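Local coordinates for protein trehalose monomycolate exporter MmpL3 (Mycobacterium tuberculosis, PDB 7NVH) that probably exports trehalose monomycolate, the carrier of mycolic acids for the cell envelope, across the inner membrane, as an MmpL-family RND-type transporter, at residues S418-P429 against N616-I627. Numbering follows the deposited sequence.
Sequences SLGGISEKYLPP and NFTPTPLTAPVI. With AV0 (Lauryl Maltose Neopentyl Glycol), chain B.
Polar contacts centre on the phenol of Tyr426, which reaches across to the 616-627 segment. Its OH is hydrogen-bonded to OG1 of Thr623 at 3.1 Å, with either hydroxyl a possible donor, and OG1 of Thr623 lies at the ring edge, near the ring plane. OH of Tyr426 stands 2.9 Å from O of Pro621. With CG of Tyr426 anti to its carbonyl carbon (chi1 -83°), the ring lies back under its own segment, CA of Ile422 sitting 3.9 Å above the ring plane toward the rim. The Thr620 side chain runs at about a right angle to that of Tyr426, its OG1 3.6 Å from CE1 of Tyr426. Toward the other end of the contact, N of Gly420 approaches O of Leu622 in the model more closely than a normal hydrogen bond, so the detail of this backbone link is doubtful.

Apolar contact is concentrated at Leu419, whose two methyls divide the work: CD2 meets CG1 of Ile627 at 3.6 Å, while CD1 meets CB of Ala624 at 3.8 Å on the first turn of helix 624-654. At the far end, CG of Pro429 packs 3.5 Å from OG1 of Thr618, a hydroxyl that is hydrogen-bonded to Arg434.

The contact therefore joins the loop between helices 401-408 and 434-443 to the lead-in of helix 624-654. Gly421 and Ile422 line the detergent pocket, O of Ile422 lying 2.9 Å from OBX of lauryl maltose neopentyl glycol. Helix 694-726 packs on Ile422 and Tyr426 through Met695, helix 166-174 touches Ile422 and Leu427, and helix 544-556 covers Leu419 and Ala624.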
ATOM      1  N   SER A 418      -4.580  -5.821 -16.384  1.00 58.00           N
ATOM      2  CA  SER A 418      -6.012  -5.896 -16.092  1.00 58.00           C
ATOM      3  C   SER A 418      -6.311  -5.474 -14.649  1.00 58.00           C
ATOM      4  O   SER A 418      -6.663  -6.284 -13.793  1.00 58.00           O
ATOM      5  CB  SER A 418      -6.553  -7.303 -16.376  1.00 58.00           C
ATOM      6  OG  SER A 418      -6.309  -8.168 -15.282  1.00 58.00           O
ATOM      7  N   LEU A 419      -6.117  -4.182 -14.394  1.00 58.22           N
ATOM      8  CA  LEU A 419      -6.448  -3.610 -13.096  1.00 58.22           C
ATOM      9  C   LEU A 419      -7.927  -3.816 -12.765  1.00 58.22           C
ATOM     10  O   LEU A 419      -8.757  -4.095 -13.634  1.00 58.22           O
ATOM     11  CB  LEU A 419      -6.123  -2.119 -13.070  1.00 58.22           C
ATOM     12  CG  LEU A 419      -4.666  -1.744 -13.321  1.00 58.22           C
ATOM     13  CD1 LEU A 419      -4.520  -0.238 -13.412  1.00 58.22           C
ATOM     14  CD2 LEU A 419      -3.786  -2.302 -12.224  1.00 58.22           C
ATOM     15  N   GLY A 420      -8.250  -3.665 -11.492  1.00 58.80           N
ATOM     16  CA  GLY A 420      -9.599  -3.897 -11.014  1.00 58.80           C
ATOM     17  C   GLY A 420      -9.894  -3.138  -9.740  1.00 58.80           C
ATOM     18  O   GLY A 420      -9.421  -2.017  -9.542  1.00 58.80           O
ATOM     19  N   GLY A 421     -10.686  -3.758  -8.862  1.00 60.44           N
ATOM     20  CA  GLY A 421     -11.123  -3.105  -7.645  1.00 60.44           C
ATOM     21  C   GLY A 421     -11.304  -4.088  -6.508  1.00 60.44           C
ATOM     22  O   GLY A 421     -11.161  -5.301  -6.674  1.00 60.44           O
ATOM     23  N   ILE A 422     -11.629  -3.537  -5.335  1.00 59.10           N
ATOM     24  CA  ILE A 422     -11.749  -4.341  -4.125  1.00 59.10           C
ATOM     25  C   ILE A 422     -13.120  -5.004  -4.063  1.00 59.10           C
ATOM     26  O   ILE A 422     -14.143  -4.412  -4.431  1.00 59.10           O
ATOM     27  CB  ILE A 422     -11.500  -3.470  -2.880  1.00 59.10           C
ATOM     28  CG1 ILE A 422     -10.070  -2.945  -2.875  1.00 59.10           C
ATOM     29  CG2 ILE A 422     -11.762  -4.247  -1.602  1.00 59.10           C
ATOM     30  CD1 ILE A 422      -9.810  -1.967  -1.771  1.00 59.10           C
ATOM     31  N   SER A 423     -13.143  -6.245  -3.588  1.00 58.18           N
ATOM     32  CA  SER A 423     -14.383  -6.987  -3.402  1.00 58.18           C
ATOM     33  C   SER A 423     -14.161  -8.007  -2.292  1.00 58.18           C
ATOM     34  O   SER A 423     -13.147  -7.972  -1.587  1.00 58.18           O
ATOM     35  CB  SER A 423     -14.826  -7.645  -4.712  1.00 58.18           C
ATOM     36  OG  SER A 423     -13.736  -8.276  -5.358  1.00 58.18           O
ATOM     37  N   GLU A 424     -15.119  -8.921  -2.132  1.00 58.63           N
ATOM     38  CA  GLU A 424     -14.992  -9.984  -1.144  1.00 58.63           C
ATOM     39  C   GLU A 424     -13.914 -10.991  -1.511  1.00 58.63           C
ATOM     40  O   GLU A 424     -13.494 -11.768  -0.651  1.00 58.63           O
ATOM     41  CB  GLU A 424     -16.325 -10.716  -0.979  1.00 58.63           C
ATOM     42  CG  GLU A 424     -16.768 -11.465  -2.222  1.00 58.63           C
ATOM     43  CD  GLU A 424     -17.868 -10.751  -2.982  1.00 58.63           C
ATOM     44  OE1 GLU A 424     -18.877 -11.402  -3.323  1.00 58.63           O
ATOM     45  OE2 GLU A 424     -17.725  -9.538  -3.239  1.00 58.63           O
ATOM     46  N   LYS A 425     -13.463 -10.993  -2.763  1.00 55.99           N
ATOM     47  CA  LYS A 425     -12.496 -11.967  -3.246  1.00 55.99           C
ATOM     48  C   LYS A 425     -11.058 -11.593  -2.921  1.00 55.99           C
ATOM     49  O   LYS A 425     -10.140 -12.281  -3.375  1.00 55.99           O
ATOM     50  CB  LYS A 425     -12.653 -12.151  -4.755  1.00 55.99           C
ATOM     51  CG  LYS A 425     -13.984 -12.751  -5.156  1.00 55.99           C
ATOM     52  CD  LYS A 425     -14.030 -13.053  -6.638  1.00 55.99           C
ATOM     53  CE  LYS A 425     -15.395 -13.580  -7.040  1.00 55.99           C
ATOM     54  NZ  LYS A 425     -15.693 -14.887  -6.395  1.00 55.99           N
ATOM     55  N   TYR A 426     -10.840 -10.526  -2.159  1.00 55.84           N
ATOM     56  CA  TYR A 426      -9.500 -10.160  -1.725  1.00 55.84           C
ATOM     57  C   TYR A 426      -9.092 -10.868  -0.443  1.00 55.84           C
ATOM     58  O   TYR A 426      -7.987 -10.631   0.056  1.00 55.84           O
ATOM     59  CB  TYR A 426      -9.402  -8.645  -1.545  1.00 55.84           C
ATOM     60  CG  TYR A 426      -9.132  -7.905  -2.833  1.00 55.84           C
ATOM     61  CD1 TYR A 426      -9.642  -8.361  -4.038  1.00 55.84           C
ATOM     62  CD2 TYR A 426      -8.367  -6.752  -2.844  1.00 55.84           C
ATOM     63  CE1 TYR A 426      -9.398  -7.691  -5.217  1.00 55.84           C
ATOM     64  CE2 TYR A 426      -8.116  -6.076  -4.019  1.00 55.84           C
ATOM     65  CZ  TYR A 426      -8.635  -6.549  -5.201  1.00 55.84           C
ATOM     66  OH  TYR A 426      -8.389  -5.878  -6.374  1.00 55.84           O
ATOM     67  N   LEU A 427      -9.938 -11.705   0.090  1.00 53.20           N
ATOM     68  CA  LEU A 427      -9.802 -12.580   1.237  1.00 53.20           C
ATOM     69  C   LEU A 427      -9.474 -13.996   0.780  1.00 53.20           C
ATOM     70  O   LEU A 427      -9.837 -14.392  -0.331  1.00 53.20           O
ATOM     71  CB  LEU A 427     -11.098 -12.590   2.051  1.00 53.20           C
ATOM     72  CG  LEU A 427     -11.455 -11.268   2.727  1.00 53.20           C
ATOM     73  CD1 LEU A 427     -12.882 -11.299   3.236  1.00 53.20           C
ATOM     74  CD2 LEU A 427     -10.488 -10.970   3.855  1.00 53.20           C
ATOM     75  N   PRO A 428      -8.783 -14.788   1.598  1.00 53.24           N
ATOM     76  CA  PRO A 428      -8.444 -16.140   1.176  1.00 53.24           C
ATOM     77  C   PRO A 428      -9.697 -16.973   1.008  1.00 53.24           C
ATOM     78  O   PRO A 428     -10.720 -16.731   1.674  1.00 53.24           O
ATOM     79  CB  PRO A 428      -7.571 -16.657   2.327  1.00 53.24           C
ATOM     80  CG  PRO A 428      -8.008 -15.873   3.498  1.00 53.24           C
ATOM     81  CD  PRO A 428      -8.316 -14.510   2.965  1.00 53.24           C
ATOM     82  N   PRO A 429      -9.666 -17.970   0.119  1.00 51.59           N
ATOM     83  CA  PRO A 429     -10.874 -18.775  -0.131  1.00 51.59           C
ATOM     84  C   PRO A 429     -11.365 -19.557   1.076  1.00 51.59           C
ATOM     85  O   PRO A 429     -12.414 -20.204   0.979  1.00 51.59           O
ATOM     86  CB  PRO A 429     -10.435 -19.720  -1.258  1.00 51.59           C
ATOM     87  CG  PRO A 429      -9.269 -19.037  -1.891  1.00 51.59           C
ATOM     88  CD  PRO A 429      -8.560 -18.350  -0.771  1.00 51.59           C
ATOM     89  N   ASN A 616      -2.356 -19.254  -1.097  1.00 50.76           N
ATOM     90  CA  ASN A 616      -3.721 -19.148  -0.584  1.00 50.76           C
ATOM     91  C   ASN A 616      -4.360 -17.808  -0.950  1.00 50.76           C
ATOM     92  O   ASN A 616      -4.665 -16.975  -0.095  1.00 50.76           O
ATOM     93  CB  ASN A 616      -3.755 -19.376   0.930  1.00 50.76           C
ATOM     94  CG  ASN A 616      -5.045 -20.012   1.388  1.00 50.76           C
ATOM     95  OD1 ASN A 616      -5.689 -20.742   0.637  1.00 50.76           O
ATOM     96  ND2 ASN A 616      -5.436 -19.735   2.626  1.00 50.76           N
ATOM     97  N   PHE A 617      -4.553 -17.608  -2.251  1.00 50.71           N
ATOM     98  CA  PHE A 617      -5.313 -16.467  -2.736  1.00 50.71           C
ATOM     99  C   PHE A 617      -6.018 -16.862  -4.024  1.00 50.71           C
ATOM    100  O   PHE A 617      -5.828 -17.960  -4.551  1.00 50.71           O
ATOM    101  CB  PHE A 617      -4.422 -15.234  -2.939  1.00 50.71           C
ATOM    102  CG  PHE A 617      -3.423 -15.374  -4.051  1.00 50.71           C
ATOM    103  CD1 PHE A 617      -3.750 -15.012  -5.345  1.00 50.71           C
ATOM    104  CD2 PHE A 617      -2.152 -15.852  -3.799  1.00 50.71           C
ATOM    105  CE1 PHE A 617      -2.834 -15.139  -6.364  1.00 50.71           C
ATOM    106  CE2 PHE A 617      -1.233 -15.977  -4.816  1.00 50.71           C
ATOM    107  CZ  PHE A 617      -1.575 -15.622  -6.098  1.00 50.71           C
ATOM    108  N   THR A 618      -6.848 -15.953  -4.520  1.00 52.52           N
ATOM    109  CA  THR A 618      -7.580 -16.161  -5.756  1.00 52.52           C
ATOM    110  C   THR A 618      -7.082 -15.197  -6.816  1.00 52.52           C
ATOM    111  O   THR A 618      -7.039 -13.984  -6.565  1.00 52.52           O
ATOM    112  CB  THR A 618      -9.084 -15.963  -5.536  1.00 52.52           C
ATOM    113  OG1 THR A 618      -9.587 -17.016  -4.706  1.00 52.52           O
ATOM    114  CG2 THR A 618      -9.823 -15.974  -6.861  1.00 52.52           C
ATOM    115  N   PRO A 619      -6.680 -15.688  -7.995  1.00 53.94           N
ATOM    116  CA  PRO A 619      -6.197 -14.788  -9.052  1.00 53.94           C
ATOM    117  C   PRO A 619      -7.198 -13.691  -9.365  1.00 53.94           C
ATOM    118  O   PRO A 619      -8.283 -13.963  -9.887  1.00 53.94           O
ATOM    119  CB  PRO A 619      -6.002 -15.716 -10.256  1.00 53.94           C
ATOM    120  CG  PRO A 619      -5.977 -17.090  -9.715  1.00 53.94           C
ATOM    121  CD  PRO A 619      -6.636 -17.107  -8.383  1.00 53.94           C
ATOM    122  N   THR A 620      -6.842 -12.450  -9.059  1.00 58.28           N
ATOM    123  CA  THR A 620      -7.772 -11.338  -9.157  1.00 58.28           C
ATOM    124  C   THR A 620      -7.088 -10.152  -9.819  1.00 58.28           C
ATOM    125  O   THR A 620      -5.858 -10.031  -9.768  1.00 58.28           O
ATOM    126  CB  THR A 620      -8.301 -10.929  -7.771  1.00 58.28           C
ATOM    127  OG1 THR A 620      -9.402 -10.024  -7.916  1.00 58.28           O
ATOM    128  CG2 THR A 620      -7.207 -10.268  -6.945  1.00 58.28           C
ATOM    129  N   PRO A 621      -7.855  -9.284 -10.473  1.00 58.67           N
ATOM    130  CA  PRO A 621      -7.288  -8.023 -10.960  1.00 58.67           C
ATOM    131  C   PRO A 621      -6.707  -7.204  -9.817  1.00 58.67           C
ATOM    132  O   PRO A 621      -7.244  -7.178  -8.710  1.00 58.67           O
ATOM    133  CB  PRO A 621      -8.488  -7.320 -11.596  1.00 58.67           C
ATOM    134  CG  PRO A 621      -9.404  -8.410 -11.992  1.00 58.67           C
ATOM    135  CD  PRO A 621      -9.184  -9.556 -11.047  1.00 58.67           C
ATOM    136  N   LEU A 622      -5.595  -6.530 -10.097  1.00 59.18           N
ATOM    137  CA  LEU A 622      -4.933  -5.722  -9.089  1.00 59.18           C
ATOM    138  C   LEU A 622      -5.650  -4.385  -8.913  1.00 59.18           C
ATOM    139  O   LEU A 622      -6.513  -3.998  -9.703  1.00 59.18           O
ATOM    140  CB  LEU A 622      -3.468  -5.499  -9.459  1.00 59.18           C
ATOM    141  CG  LEU A 622      -2.680  -6.753  -9.832  1.00 59.18           C
ATOM    142  CD1 LEU A 622      -1.272  -6.399 -10.277  1.00 59.18           C
ATOM    143  CD2 LEU A 622      -2.644  -7.729  -8.671  1.00 59.18           C
ATOM    144  N   THR A 623      -5.278  -3.674  -7.854  1.00 58.50           N
ATOM    145  CA  THR A 623      -5.855  -2.377  -7.529  1.00 58.50           C
ATOM    146  C   THR A 623      -4.926  -1.277  -8.026  1.00 58.50           C
ATOM    147  O   THR A 623      -3.718  -1.322  -7.776  1.00 58.50           O
ATOM    148  CB  THR A 623      -6.082  -2.245  -6.023  1.00 58.50           C
ATOM    149  OG1 THR A 623      -6.807  -3.386  -5.550  1.00 58.50           O
ATOM    150  CG2 THR A 623      -6.883  -0.999  -5.714  1.00 58.50           C
ATOM    151  N   ALA A 624      -5.493  -0.298  -8.731  1.00 58.12           N
ATOM    152  CA  ALA A 624      -4.671   0.715  -9.391  1.00 58.12           C
ATOM    153  C   ALA A 624      -3.844   1.557  -8.423  1.00 58.12           C
ATOM    154  O   ALA A 624      -2.644   1.743  -8.684  1.00 58.12           O
ATOM    155  CB  ALA A 624      -5.556   1.593 -10.282  1.00 58.12           C
ATOM    156  N   PRO A 625      -4.391   2.107  -7.329  1.00 57.94           N
ATOM    157  CA  PRO A 625      -3.531   2.885  -6.419  1.00 57.94           C
ATOM    158  C   PRO A 625      -2.374   2.087  -5.848  1.00 57.94           C
ATOM    159  O   PRO A 625      -1.268   2.624  -5.681  1.00 57.94           O
ATOM    160  CB  PRO A 625      -4.508   3.332  -5.325  1.00 57.94           C
ATOM    161  CG  PRO A 625      -5.820   3.369  -6.000  1.00 57.94           C
ATOM    162  CD  PRO A 625      -5.807   2.195  -6.925  1.00 57.94           C
ATOM    163  N   VAL A 626      -2.596   0.808  -5.546  1.00 57.18           N
ATOM    164  CA  VAL A 626      -1.522  -0.000  -4.985  1.00 57.18           C
ATOM    165  C   VAL A 626      -0.429  -0.221  -6.018  1.00 57.18           C
ATOM    166  O   VAL A 626       0.737  -0.400  -5.664  1.00 57.18           O
ATOM    167  CB  VAL A 626      -2.078  -1.328  -4.444  1.00 57.18           C
ATOM    168  CG1 VAL A 626      -0.964  -2.171  -3.856  1.00 57.18           C
ATOM    169  CG2 VAL A 626      -3.129  -1.052  -3.409  1.00 57.18           C
ATOM    170  N   ILE A 627      -0.772  -0.197  -7.306  1.00 57.07           N
ATOM    171  CA  ILE A 627       0.256  -0.282  -8.338  1.00 57.07           C
ATOM    172  C   ILE A 627       1.170   0.934  -8.279  1.00 57.07           C
ATOM    173  O   ILE A 627       2.396   0.813  -8.383  1.00 57.07           O
ATOM    174  CB  ILE A 627      -0.389  -0.445  -9.726  1.00 57.07           C
ATOM    175  CG1 ILE A 627      -1.198  -1.738  -9.774  1.00 57.07           C
ATOM    176  CG2 ILE A 627       0.670  -0.440 -10.811  1.00 57.07           C
ATOM    177  CD1 ILE A 627      -0.419  -2.952  -9.333  1.00 57.07           C
TER
HETATM  178  C1  AV0 B 801     -16.982   1.581  -0.454  1.00 63.35           C
HETATM  179  O1  AV0 B 801     -16.337   0.382  -0.716  1.00 63.35           O
HETATM  180  C2  AV0 B 801     -15.969   2.683  -0.215  1.00 63.35           C
HETATM  181  O2  AV0 B 801     -15.165   2.334   0.913  1.00 63.35           O
HETATM  182  C3  AV0 B 801     -16.643   3.994   0.052  1.00 63.35           C
HETATM  183  O3  AV0 B 801     -15.614   5.023   0.062  1.00 63.35           O
HETATM  184  C4  AV0 B 801     -17.686   4.353  -0.951  1.00 63.35           C
HETATM  185  O4  AV0 B 801     -18.562   5.393  -0.385  1.00 63.35           O
HETATM  186  C5  AV0 B 801     -18.590   3.187  -1.359  1.00 63.35           C
HETATM  187  O5  AV0 B 801     -17.852   1.923  -1.605  1.00 63.35           O
HETATM  188  C6  AV0 B 801     -19.320   3.559  -2.608  1.00 63.35           C
HETATM  189  O6  AV0 B 801     -19.143   2.543  -3.563  1.00 63.35           O
HETATM  190  CAA AV0 B 801      -7.237  -2.586   5.054  1.00 63.35           C
HETATM  191  CAB AV0 B 801     -26.244  -7.561  -0.491  1.00 63.35           C
HETATM  192  OAI AV0 B 801     -14.981   7.165  -1.560  1.00 63.35           O
HETATM  193  OAJ AV0 B 801     -22.375  -8.141  -8.702  1.00 63.35           O
HETATM  194  OAL AV0 B 801     -14.995  -4.866  -7.795  1.00 63.35           O
HETATM  195  OAN AV0 B 801     -20.610  -4.971  -6.354  1.00 63.35           O
HETATM  196  OAP AV0 B 801     -20.089  -4.365  -3.660  1.00 63.35           O
HETATM  197  OAQ AV0 B 801     -18.954   8.906  -3.564  1.00 63.35           O
HETATM  198  OAR AV0 B 801     -19.884  -8.038 -10.990  1.00 63.35           O
HETATM  199  OAS AV0 B 801     -18.169   9.626  -0.089  1.00 63.35           O
HETATM  200  OAT AV0 B 801     -17.009  -8.223 -10.861  1.00 63.35           O
HETATM  201  OAU AV0 B 801     -20.311   7.147  -1.703  1.00 63.35           O
HETATM  202  OAV AV0 B 801     -15.906  -6.812  -8.719  1.00 63.35           O
HETATM  203  CAW AV0 B 801      -8.711  -2.427   4.728  1.00 63.35           C
HETATM  204  CAX AV0 B 801     -24.809  -8.098  -0.189  1.00 63.35           C
HETATM  205  CAY AV0 B 801      -8.939  -1.089   4.043  1.00 63.35           C
HETATM  206  CAZ AV0 B 801     -23.752  -7.117  -0.769  1.00 63.35           C
HETATM  207  CBA AV0 B 801     -10.334  -1.072   3.416  1.00 63.35           C
HETATM  208  CBB AV0 B 801     -22.341  -7.698  -0.523  1.00 63.35           C
HETATM  209  CBC AV0 B 801     -10.505  -2.316   2.524  1.00 63.35           C
HETATM  210  CBD AV0 B 801     -21.265  -6.820  -1.236  1.00 63.35           C
HETATM  211  CBE AV0 B 801     -11.753  -2.129   1.602  1.00 63.35           C
HETATM  212  CBF AV0 B 801     -19.887  -7.114  -0.609  1.00 63.35           C
HETATM  213  CBG AV0 B 801     -13.038  -1.838   2.489  1.00 63.35           C
HETATM  214  CBH AV0 B 801     -18.802  -6.161  -1.240  1.00 63.35           C
HETATM  215  CBI AV0 B 801     -14.071  -1.004   1.643  1.00 63.35           C
HETATM  216  CBJ AV0 B 801     -17.885  -5.615  -0.106  1.00 63.35           C
HETATM  217  CBK AV0 B 801     -15.190  -1.970   1.048  1.00 63.35           C
HETATM  218  CBL AV0 B 801     -16.862  -4.585  -0.701  1.00 63.35           C
HETATM  219  CBM AV0 B 801     -15.818   8.290  -1.703  1.00 63.35           C
HETATM  220  CBN AV0 B 801     -21.155  -8.769  -8.392  1.00 63.35           C
HETATM  221  CBP AV0 B 801     -15.984  -3.924  -7.451  1.00 63.35           C
HETATM  222  CBQ AV0 B 801     -15.086  -2.009  -0.533  1.00 63.35           C
HETATM  223  CBR AV0 B 801     -17.379  -3.136  -0.403  1.00 63.35           C
HETATM  224  CBS AV0 B 801     -17.261  -0.668  -1.056  1.00 63.35           C
HETATM  225  CBT AV0 B 801     -16.443  -2.465  -2.724  1.00 63.35           C
HETATM  226  OBV AV0 B 801     -17.751  -2.854  -3.189  1.00 63.35           O
HETATM  227  OBX AV0 B 801     -16.779  -3.558  -5.203  1.00 63.35           O
HETATM  228  OBY AV0 B 801     -17.510   6.601  -2.105  1.00 63.35           O
HETATM  229  OBZ AV0 B 801     -19.257  -7.690  -7.337  1.00 63.35           O
HETATM  230  OCB AV0 B 801     -18.338  -5.630  -7.922  1.00 63.35           O
HETATM  231  CCC AV0 B 801     -17.013   7.927  -2.531  1.00 63.35           C
HETATM  232  CCD AV0 B 801     -20.011  -7.793  -8.591  1.00 63.35           C
HETATM  233  CCF AV0 B 801     -16.853  -4.482  -6.349  1.00 63.35           C
HETATM  234  CCH AV0 B 801     -19.250  -4.962  -5.794  1.00 63.35           C
HETATM  235  CCJ AV0 B 801     -17.766  -3.860  -4.150  1.00 63.35           C
HETATM  236  CCL AV0 B 801     -19.188  -3.972  -4.716  1.00 63.35           C
HETATM  237  CCM AV0 B 801     -16.531  -2.077  -1.168  1.00 63.35           C
HETATM  238  CCN AV0 B 801     -18.075   9.026  -2.426  1.00 63.35           C
HETATM  239  CCO AV0 B 801     -19.155  -8.268  -9.767  1.00 63.35           C
HETATM  240  CCQ AV0 B 801     -18.280  -4.640  -6.878  1.00 63.35           C
HETATM  241  CCR AV0 B 801     -18.139   6.669  -0.777  1.00 63.35           C
HETATM  242  CCS AV0 B 801     -18.014  -6.902  -7.499  1.00 63.35           C
HETATM  243  CCT AV0 B 801     -18.904   8.994  -1.196  1.00 63.35           C
HETATM  244  CCU AV0 B 801     -17.849  -7.557  -9.857  1.00 63.35           C
HETATM  245  CCV AV0 B 801     -19.320   7.629  -0.784  1.00 63.35           C
HETATM  246  CCW AV0 B 801     -17.145  -7.549  -8.575  1.00 63.35           C